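Local coordinates for racemase (Pseudovibrio sp. JE062, PDB 3MKC), which belongs to the enolase superfamily, as a mandelate racemase/muconate lactonizing enzyme relative with a capping N-terminal domain and a TIM-barrel-like C-terminal domain, at residues Y127-Y141 against H327-Y340. Numbering follows the deposited sequence.
Sequences YQLLGGTNKDKVHPY and HYQFAVGNAPYFEY
Parallel pairing of Tyr141 with Glu339 brings together two strands of the barrel-like domain in this enolase-superfamily fold, and the chain leading into each strand packs against the other. Tyr141 N donates to Phe338 O (2.9 Å). Tyr340 N returns a bond to Tyr141 O (3.1 Å), so Tyr141 bonds to the residues flanking Glu339, as parallel strands require. The Tyr141 ring, swung between its own backbone N and carbonyl carbon (chi1 73°), takes Glu339 CA over one face.

Further back, Val138 CG1 sits 3.4 Å from the centroid of the Phe330 ring and 2° off its normal, a nearly centred CH-pi contact, while Thr133 OG1 and Lys135 O lie at that ring's edge. The Phe338 ring is sandwiched, with Pro140 CB over one face and Gln329 CB over the other.

Lys135 and Thr133 hydrogen-bond carbonyls in the last turn of helix 319-331 and just past it. The extended Lys135 chain carries NZ to Gln329 O and Gly333 O, both at 2.8 Å; the C=O...NZ angle at Gln329 O is 178°. Thr133 OG1 gives its hydrogen to Phe330 O (2.7 Å) and accepts from Lys135 N, forming an ST turn.

Helix 126-129, ended by a Schellman motif at Gly131, abuts helix 319-331: Tyr127 N donates to His327 ND1 (2.9 Å) near the imidazole plane, and Leu130 CB packs on Ala331 CB (3.7 Å). Beyond the pair, Tyr141 OH bonds Lys177 of strand 175-179, Glu339 reaches Thr143 and Asn315, and Val138 shares backbone hydrogen bonds with Phe366 of strand 366-367.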
ATOM      1  N   TYR A 127      -9.782  -9.369  -8.192  1.00 16.51           N
ATOM      2  CA  TYR A 127      -9.147 -10.505  -7.535  1.00 16.66           C
ATOM      3  C   TYR A 127      -9.244 -11.808  -8.330  1.00 16.42           C
ATOM      4  O   TYR A 127      -8.413 -12.708  -8.161  1.00 16.22           O
ATOM      5  CB  TYR A 127      -9.701 -10.677  -6.109  1.00 17.20           C
ATOM      6  CG  TYR A 127     -11.043 -11.366  -6.009  1.00 17.00           C
ATOM      7  CD1 TYR A 127     -11.133 -12.752  -6.047  1.00 18.20           C
ATOM      8  CD2 TYR A 127     -12.224 -10.632  -5.887  1.00 18.75           C
ATOM      9  CE1 TYR A 127     -12.354 -13.399  -5.969  1.00 17.01           C
ATOM     10  CE2 TYR A 127     -13.459 -11.271  -5.807  1.00 17.20           C
ATOM     11  CZ  TYR A 127     -13.514 -12.655  -5.848  1.00 19.22           C
ATOM     12  OH  TYR A 127     -14.721 -13.303  -5.758  1.00 18.67           O
ATOM     13  N   GLN A 128     -10.232 -11.921  -9.215  1.00 15.04           N
ATOM     14  CA  GLN A 128     -10.353 -13.137 -10.009  1.00 16.78           C
ATOM     15  C   GLN A 128      -9.328 -13.124 -11.136  1.00 16.64           C
ATOM     16  O   GLN A 128      -8.829 -14.172 -11.532  1.00 19.67           O
ATOM     17  CB  GLN A 128     -11.768 -13.292 -10.564  1.00 18.27           C
ATOM     18  CG  GLN A 128     -12.807 -13.428  -9.464  1.00 20.05           C
ATOM     19  CD  GLN A 128     -14.149 -13.910  -9.971  1.00 22.44           C
ATOM     20  OE1 GLN A 128     -14.564 -13.576 -11.078  1.00 20.60           O
ATOM     21  NE2 GLN A 128     -14.845 -14.688  -9.149  1.00 21.94           N
ATOM     22  N   LEU A 129      -9.004 -11.936 -11.639  1.00 17.77           N
ATOM     23  CA  LEU A 129      -7.996 -11.822 -12.689  1.00 19.04           C
ATOM     24  C   LEU A 129      -6.637 -12.156 -12.067  1.00 19.71           C
ATOM     25  O   LEU A 129      -5.719 -12.587 -12.759  1.00 21.76           O
ATOM     26  CB  LEU A 129      -7.961 -10.404 -13.273  1.00 20.14           C
ATOM     27  CG  LEU A 129      -9.218  -9.921 -14.007  1.00 21.64           C
ATOM     28  CD1 LEU A 129      -8.977  -8.512 -14.559  1.00 20.89           C
ATOM     29  CD2 LEU A 129      -9.566 -10.882 -15.134  1.00 21.68           C
ATOM     30  N   LEU A 130      -6.515 -11.955 -10.757  1.00 18.22           N
ATOM     31  CA  LEU A 130      -5.266 -12.264 -10.056  1.00 18.00           C
ATOM     32  C   LEU A 130      -5.198 -13.724  -9.600  1.00 18.56           C
ATOM     33  O   LEU A 130      -4.242 -14.119  -8.932  1.00 18.86           O
ATOM     34  CB  LEU A 130      -5.076 -11.340  -8.853  1.00 16.02           C
ATOM     35  CG  LEU A 130      -4.623  -9.909  -9.161  1.00 17.91           C
ATOM     36  CD1 LEU A 130      -4.939  -8.992  -7.993  1.00 17.10           C
ATOM     37  CD2 LEU A 130      -3.135  -9.906  -9.472  1.00 15.96           C
ATOM     38  N   GLY A 131      -6.207 -14.523  -9.947  1.00 16.87           N
ATOM     39  CA  GLY A 131      -6.174 -15.931  -9.580  1.00 18.61           C
ATOM     40  C   GLY A 131      -7.318 -16.481  -8.746  1.00 17.51           C
ATOM     41  O   GLY A 131      -7.410 -17.690  -8.541  1.00 17.23           O
ATOM     42  N   GLY A 132      -8.194 -15.606  -8.265  1.00 17.63           N
ATOM     43  CA  GLY A 132      -9.298 -16.076  -7.451  1.00 15.36           C
ATOM     44  C   GLY A 132      -8.874 -16.228  -6.002  1.00 15.49           C
ATOM     45  O   GLY A 132      -7.742 -15.904  -5.636  1.00 15.29           O
ATOM     46  N   THR A 133      -9.773 -16.723  -5.162  1.00 13.93           N
ATOM     47  CA  THR A 133      -9.445 -16.881  -3.756  1.00 14.60           C
ATOM     48  C   THR A 133     -10.166 -18.055  -3.134  1.00 14.63           C
ATOM     49  O   THR A 133     -11.164 -18.532  -3.668  1.00 16.46           O
ATOM     50  CB  THR A 133      -9.832 -15.618  -2.950  1.00 15.67           C
ATOM     51  OG1 THR A 133      -9.442 -15.773  -1.581  1.00 15.86           O
ATOM     52  CG2 THR A 133     -11.338 -15.400  -3.000  1.00 18.01           C
ATOM     53  N   ASN A 134      -9.646 -18.515  -2.000  1.00 15.64           N
ATOM     54  CA  ASN A 134     -10.275 -19.594  -1.256  1.00 16.41           C
ATOM     55  C   ASN A 134     -10.674 -19.049   0.112  1.00 18.12           C
ATOM     56  O   ASN A 134     -11.186 -19.778   0.953  1.00 18.79           O
ATOM     57  CB  ASN A 134      -9.325 -20.781  -1.083  1.00 17.25           C
ATOM     58  CG  ASN A 134      -9.041 -21.490  -2.391  1.00 13.78           C
ATOM     59  OD1 ASN A 134      -9.940 -21.695  -3.207  1.00 15.33           O
ATOM     60  ND2 ASN A 134      -7.790 -21.878  -2.593  1.00 14.49           N
ATOM     61  N   LYS A 135     -10.416 -17.765   0.330  1.00 18.35           N
ATOM     62  CA  LYS A 135     -10.758 -17.115   1.593  1.00 20.30           C
ATOM     63  C   LYS A 135     -12.187 -16.594   1.476  1.00 21.27           C
ATOM     64  O   LYS A 135     -12.563 -16.047   0.447  1.00 21.81           O
ATOM     65  CB  LYS A 135      -9.806 -15.947   1.851  1.00 21.02           C
ATOM     66  CG  LYS A 135      -8.338 -16.334   1.817  1.00 21.89           C
ATOM     67  CD  LYS A 135      -7.415 -15.121   1.730  1.00 24.30           C
ATOM     68  CE  LYS A 135      -5.967 -15.566   1.522  1.00 25.99           C
ATOM     69  NZ  LYS A 135      -5.017 -14.441   1.320  1.00 26.74           N
ATOM     70  N   ASP A 136     -13.000 -16.765   2.506  1.00 23.29           N
ATOM     71  CA  ASP A 136     -14.351 -16.250   2.387  1.00 24.48           C
ATOM     72  C   ASP A 136     -14.362 -14.798   2.878  1.00 23.83           C
ATOM     73  O   ASP A 136     -15.258 -14.030   2.534  1.00 25.52           O
ATOM     74  CB  ASP A 136     -15.338 -17.129   3.164  1.00 29.60           C
ATOM     75  CG  ASP A 136     -15.283 -16.899   4.644  1.00 32.52           C
ATOM     76  OD1 ASP A 136     -14.169 -16.921   5.208  1.00 35.65           O
ATOM     77  OD2 ASP A 136     -16.363 -16.700   5.245  1.00 36.05           O
ATOM     78  N   LYS A 137     -13.341 -14.419   3.649  1.00 22.31           N
ATOM     79  CA  LYS A 137     -13.217 -13.052   4.168  1.00 21.91           C
ATOM     80  C   LYS A 137     -11.770 -12.677   4.488  1.00 20.98           C
ATOM     81  O   LYS A 137     -10.941 -13.545   4.753  1.00 21.63           O
ATOM     82  CB  LYS A 137     -14.044 -12.880   5.443  1.00 23.01           C
ATOM     83  CG  LYS A 137     -15.540 -13.119   5.274  1.00 25.84           C
ATOM     84  CD  LYS A 137     -16.355 -11.924   5.761  1.00 27.37           C
ATOM     85  CE  LYS A 137     -15.974 -11.524   7.182  1.00 28.56           C
ATOM     86  NZ  LYS A 137     -16.721 -10.324   7.650  1.00 31.64           N
ATOM     87  N   VAL A 138     -11.466 -11.383   4.465  1.00 19.54           N
ATOM     88  CA  VAL A 138     -10.122 -10.923   4.800  1.00 19.19           C
ATOM     89  C   VAL A 138     -10.213  -9.922   5.950  1.00 19.32           C
ATOM     90  O   VAL A 138     -11.238  -9.265   6.127  1.00 19.82           O
ATOM     91  CB  VAL A 138      -9.417 -10.263   3.591  1.00 20.93           C
ATOM     92  CG1 VAL A 138      -9.330 -11.258   2.441  1.00 19.66           C
ATOM     93  CG2 VAL A 138     -10.158  -9.004   3.165  1.00 18.40           C
ATOM     94  N   HIS A 139      -9.144  -9.818   6.737  1.00 18.40           N
ATOM     95  CA  HIS A 139      -9.115  -8.911   7.878  1.00 19.44           C
ATOM     96  C   HIS A 139      -7.935  -7.965   7.817  1.00 19.09           C
ATOM     97  O   HIS A 139      -6.779  -8.392   7.814  1.00 19.05           O
ATOM     98  CB  HIS A 139      -9.051  -9.707   9.185  1.00 20.89           C
ATOM     99  CG  HIS A 139     -10.182 -10.667   9.355  1.00 23.97           C
ATOM    100  ND1 HIS A 139     -10.243 -11.868   8.680  1.00 25.41           N
ATOM    101  CD2 HIS A 139     -11.321 -10.583  10.079  1.00 24.04           C
ATOM    102  CE1 HIS A 139     -11.374 -12.481   8.981  1.00 26.19           C
ATOM    103  NE2 HIS A 139     -12.047 -11.722   9.827  1.00 26.21           N
ATOM    104  N   PRO A 140      -8.207  -6.657   7.774  1.00 19.72           N
ATOM    105  CA  PRO A 140      -7.102  -5.706   7.713  1.00 19.92           C
ATOM    106  C   PRO A 140      -6.690  -5.262   9.102  1.00 19.19           C
ATOM    107  O   PRO A 140      -7.395  -5.520  10.078  1.00 19.07           O
ATOM    108  CB  PRO A 140      -7.712  -4.551   6.954  1.00 21.06           C
ATOM    109  CG  PRO A 140      -9.088  -4.485   7.604  1.00 20.33           C
ATOM    110  CD  PRO A 140      -9.504  -5.960   7.662  1.00 20.19           C
ATOM    111  N   TYR A 141      -5.530  -4.627   9.196  1.00 18.56           N
ATOM    112  CA  TYR A 141      -5.124  -4.062  10.467  1.00 17.64           C
ATOM    113  C   TYR A 141      -5.311  -2.591  10.140  1.00 17.01           C
ATOM    114  O   TYR A 141      -5.095  -2.170   8.997  1.00 15.97           O
ATOM    115  CB  TYR A 141      -3.670  -4.402  10.833  1.00 17.64           C
ATOM    116  CG  TYR A 141      -2.573  -3.690  10.070  1.00 16.72           C
ATOM    117  CD1 TYR A 141      -2.294  -2.341  10.292  1.00 15.17           C
ATOM    118  CD2 TYR A 141      -1.762  -4.389   9.180  1.00 17.50           C
ATOM    119  CE1 TYR A 141      -1.233  -1.709   9.649  1.00 15.44           C
ATOM    120  CE2 TYR A 141      -0.697  -3.767   8.533  1.00 16.77           C
ATOM    121  CZ  TYR A 141      -0.438  -2.427   8.772  1.00 16.37           C
ATOM    122  OH  TYR A 141       0.607  -1.810   8.133  1.00 14.69           O
ATOM    123  N   HIS A 327      -8.648  -6.494  -2.926  1.00 12.98           N
ATOM    124  CA  HIS A 327      -8.536  -7.485  -3.984  1.00 12.41           C
ATOM    125  C   HIS A 327      -7.207  -8.201  -3.841  1.00 12.12           C
ATOM    126  O   HIS A 327      -7.113  -9.409  -4.065  1.00 12.91           O
ATOM    127  CB  HIS A 327      -8.662  -6.812  -5.350  1.00 13.35           C
ATOM    128  CG  HIS A 327     -10.067  -6.444  -5.705  1.00 12.74           C
ATOM    129  ND1 HIS A 327     -10.865  -7.237  -6.499  1.00 13.63           N
ATOM    130  CD2 HIS A 327     -10.826  -5.377  -5.355  1.00 16.66           C
ATOM    131  CE1 HIS A 327     -12.055  -6.676  -6.624  1.00 16.16           C
ATOM    132  NE2 HIS A 327     -12.057  -5.546  -5.939  1.00 14.98           N
ATOM    133  N   TYR A 328      -6.185  -7.445  -3.459  1.00 10.83           N
ATOM    134  CA  TYR A 328      -4.852  -8.003  -3.239  1.00 11.08           C
ATOM    135  C   TYR A 328      -4.887  -9.069  -2.140  1.00 11.02           C
ATOM    136  O   TYR A 328      -4.439 -10.203  -2.335  1.00 11.56           O
ATOM    137  CB  TYR A 328      -3.875  -6.894  -2.827  1.00 12.02           C
ATOM    138  CG  TYR A 328      -2.584  -7.442  -2.250  1.00 10.87           C
ATOM    139  CD1 TYR A 328      -1.546  -7.848  -3.082  1.00 13.19           C
ATOM    140  CD2 TYR A 328      -2.452  -7.656  -0.874  1.00 12.93           C
ATOM    141  CE1 TYR A 328      -0.406  -8.464  -2.560  1.00 12.09           C
ATOM    142  CE2 TYR A 328      -1.321  -8.272  -0.345  1.00 12.28           C
ATOM    143  CZ  TYR A 328      -0.304  -8.678  -1.195  1.00 13.79           C
ATOM    144  OH  TYR A 328       0.800  -9.331  -0.690  1.00 12.12           O
ATOM    145  N   GLN A 329      -5.439  -8.714  -0.983  1.00 12.05           N
ATOM    146  CA  GLN A 329      -5.471  -9.658   0.129  1.00 11.46           C
ATOM    147  C   GLN A 329      -6.238 -10.934  -0.182  1.00 11.73           C
ATOM    148  O   GLN A 329      -5.887 -12.004   0.304  1.00 13.93           O
ATOM    149  CB  GLN A 329      -6.045  -9.006   1.391  1.00 13.09           C
ATOM    150  CG  GLN A 329      -5.868  -9.868   2.642  1.00 14.38           C
ATOM    151  CD  GLN A 329      -4.418  -9.947   3.108  1.00 16.91           C
ATOM    152  OE1 GLN A 329      -3.496  -9.562   2.388  1.00 14.16           O
ATOM    153  NE2 GLN A 329      -4.213 -10.460   4.318  1.00 15.30           N
ATOM    154  N   PHE A 330      -7.284 -10.835  -0.992  1.00 12.23           N
ATOM    155  CA  PHE A 330      -8.051 -12.025  -1.335  1.00 12.70           C
ATOM    156  C   PHE A 330      -7.318 -12.997  -2.254  1.00 12.18           C
ATOM    157  O   PHE A 330      -7.277 -14.201  -1.992  1.00 12.93           O
ATOM    158  CB  PHE A 330      -9.377 -11.632  -1.992  1.00 12.18           C
ATOM    159  CG  PHE A 330     -10.508 -11.477  -1.016  1.00 16.00           C
ATOM    160  CD1 PHE A 330     -11.073 -12.597  -0.411  1.00 14.48           C
ATOM    161  CD2 PHE A 330     -10.987 -10.214  -0.678  1.00 14.90           C
ATOM    162  CE1 PHE A 330     -12.102 -12.463   0.526  1.00 16.31           C
ATOM    163  CE2 PHE A 330     -12.013 -10.070   0.258  1.00 16.51           C
ATOM    164  CZ  PHE A 330     -12.569 -11.202   0.861  1.00 15.57           C
ATOM    165  N   ALA A 331      -6.717 -12.475  -3.317  1.00 11.92           N
ATOM    166  CA  ALA A 331      -6.056 -13.337  -4.292  1.00 12.22           C
ATOM    167  C   ALA A 331      -4.549 -13.518  -4.153  1.00 11.73           C
ATOM    168  O   ALA A 331      -4.014 -14.550  -4.554  1.00 14.13           O
ATOM    169  CB  ALA A 331      -6.363 -12.835  -5.689  1.00 13.68           C
ATOM    170  N   VAL A 332      -3.880 -12.520  -3.593  1.00 13.12           N
ATOM    171  CA  VAL A 332      -2.421 -12.539  -3.479  1.00 12.60           C
ATOM    172  C   VAL A 332      -1.858 -12.622  -2.068  1.00 12.87           C
ATOM    173  O   VAL A 332      -0.875 -13.329  -1.832  1.00 13.67           O
ATOM    174  CB  VAL A 332      -1.829 -11.278  -4.146  1.00 12.03           C
ATOM    175  CG1 VAL A 332      -0.314 -11.394  -4.250  1.00 12.33           C
ATOM    176  CG2 VAL A 332      -2.464 -11.078  -5.520  1.00 12.20           C
ATOM    177  N   GLY A 333      -2.471 -11.889  -1.140  1.00 14.54           N
ATOM    178  CA  GLY A 333      -2.011 -11.861   0.241  1.00 12.21           C
ATOM    179  C   GLY A 333      -1.593 -13.186   0.845  1.00 12.63           C
ATOM    180  O   GLY A 333      -2.261 -14.206   0.662  1.00 14.67           O
ATOM    181  N   ASN A 334      -0.480 -13.172   1.573  1.00 12.38           N
ATOM    182  CA  ASN A 334       0.025 -14.379   2.210  1.00 12.04           C
ATOM    183  C   ASN A 334       0.124 -14.210   3.721  1.00 12.41           C
ATOM    184  O   ASN A 334       0.707 -15.054   4.405  1.00 12.28           O
ATOM    185  CB  ASN A 334       1.399 -14.759   1.640  1.00  9.44           C
ATOM    186  CG  ASN A 334       2.514 -13.834   2.109  1.00  8.94           C
ATOM    187  OD1 ASN A 334       2.272 -12.825   2.762  1.00 11.70           O
ATOM    188  ND2 ASN A 334       3.749 -14.179   1.763  1.00 10.76           N
ATOM    189  N   ALA A 335      -0.459 -13.129   4.235  1.00 12.52           N
ATOM    190  CA  ALA A 335      -0.418 -12.843   5.667  1.00 11.45           C
ATOM    191  C   ALA A 335      -1.806 -12.724   6.288  1.00 11.38           C
ATOM    192  O   ALA A 335      -2.797 -12.570   5.582  1.00 12.04           O
ATOM    193  CB  ALA A 335       0.373 -11.562   5.912  1.00 12.05           C
ATOM    194  N   PRO A 336      -1.890 -12.788   7.630  1.00 13.32           N
ATOM    195  CA  PRO A 336      -3.177 -12.688   8.335  1.00 13.29           C
ATOM    196  C   PRO A 336      -3.872 -11.342   8.178  1.00 14.44           C
ATOM    197  O   PRO A 336      -5.098 -11.255   8.262  1.00 13.85           O
ATOM    198  CB  PRO A 336      -2.802 -12.934   9.800  1.00 13.97           C
ATOM    199  CG  PRO A 336      -1.507 -13.677   9.730  1.00 17.63           C
ATOM    200  CD  PRO A 336      -0.794 -13.014   8.586  1.00 11.79           C
ATOM    201  N   TYR A 337      -3.086 -10.290   7.976  1.00 13.18           N
ATOM    202  CA  TYR A 337      -3.633  -8.947   7.836  1.00 13.97           C
ATOM    203  C   TYR A 337      -2.965  -8.204   6.683  1.00 14.57           C
ATOM    204  O   TYR A 337      -2.023  -8.707   6.066  1.00 14.06           O
ATOM    205  CB  TYR A 337      -3.395  -8.143   9.117  1.00 15.01           C
ATOM    206  CG  TYR A 337      -3.757  -8.868  10.397  1.00 16.18           C
ATOM    207  CD1 TYR A 337      -5.083  -9.164  10.701  1.00 17.40           C
ATOM    208  CD2 TYR A 337      -2.768  -9.237  11.312  1.00 16.35           C
ATOM    209  CE1 TYR A 337      -5.420  -9.807  11.886  1.00 18.61           C
ATOM    210  CE2 TYR A 337      -3.094  -9.882  12.504  1.00 18.17           C
ATOM    211  CZ  TYR A 337      -4.423 -10.162  12.783  1.00 18.82           C
ATOM    212  OH  TYR A 337      -4.762 -10.792  13.956  1.00 20.72           O
ATOM    213  N   PHE A 338      -3.481  -7.006   6.408  1.00 15.00           N
ATOM    214  CA  PHE A 338      -2.955  -6.116   5.378  1.00 15.00           C
ATOM    215  C   PHE A 338      -3.325  -4.702   5.828  1.00 16.57           C
ATOM    216  O   PHE A 338      -4.331  -4.520   6.523  1.00 16.36           O
ATOM    217  CB  PHE A 338      -3.547  -6.451   4.003  1.00 15.25           C
ATOM    218  CG  PHE A 338      -5.020  -6.183   3.878  1.00 16.38           C
ATOM    219  CD1 PHE A 338      -5.480  -5.133   3.093  1.00 16.77           C
ATOM    220  CD2 PHE A 338      -5.945  -6.988   4.530  1.00 16.20           C
ATOM    221  CE1 PHE A 338      -6.844  -4.884   2.956  1.00 16.17           C
ATOM    222  CE2 PHE A 338      -7.317  -6.749   4.401  1.00 17.54           C
ATOM    223  CZ  PHE A 338      -7.763  -5.695   3.613  1.00 15.52           C
ATOM    224  N   GLU A 339      -2.519  -3.705   5.467  1.00 16.36           N
ATOM    225  CA  GLU A 339      -2.809  -2.347   5.915  1.00 17.05           C
ATOM    226  C   GLU A 339      -4.006  -1.727   5.228  1.00 18.54           C
ATOM    227  O   GLU A 339      -4.145  -1.788   4.006  1.00 17.45           O
ATOM    228  CB  GLU A 339      -1.602  -1.420   5.748  1.00 18.19           C
ATOM    229  CG  GLU A 339      -1.896   0.019   6.182  1.00 17.14           C
ATOM    230  CD  GLU A 339      -0.659   0.895   6.264  1.00 18.34           C
ATOM    231  OE1 GLU A 339       0.214   0.782   5.380  1.00 16.70           O
ATOM    232  OE2 GLU A 339      -0.568   1.711   7.205  1.00 19.69           O
ATOM    233  N   TYR A 340      -4.864  -1.119   6.038  1.00 18.86           N
ATOM    234  CA  TYR A 340      -6.057  -0.473   5.537  1.00 21.60           C
ATOM    235  C   TYR A 340      -6.345   0.763   6.381  1.00 22.83           C
ATOM    236  O   TYR A 340      -6.170   0.751   7.597  1.00 25.42           O
ATOM    237  CB  TYR A 340      -7.239  -1.431   5.625  1.00 22.25           C
ATOM    238  CG  TYR A 340      -8.429  -1.023   4.791  1.00 21.18           C
ATOM    239  CD1 TYR A 340      -8.524  -1.393   3.452  1.00 21.23           C
ATOM    240  CD2 TYR A 340      -9.467  -0.277   5.346  1.00 21.77           C
ATOM    241  CE1 TYR A 340      -9.629  -1.034   2.683  1.00 22.00           C
ATOM    242  CE2 TYR A 340     -10.576   0.091   4.589  1.00 20.75           C
ATOM    243  CZ  TYR A 340     -10.650  -0.292   3.261  1.00 22.51           C
ATOM    244  OH  TYR A 340     -11.737   0.068   2.512  1.00 23.06           O
TER
HETATM  245  O   HOH W   1      -2.447 -14.682  -7.213  1.00 32.70           O
HETATM  246  O   HOH W   2      -5.197 -16.877  -5.514  1.00 32.96           O
HETATM  247  O   HOH W   3      -6.634 -11.109   5.957  1.00 16.96           O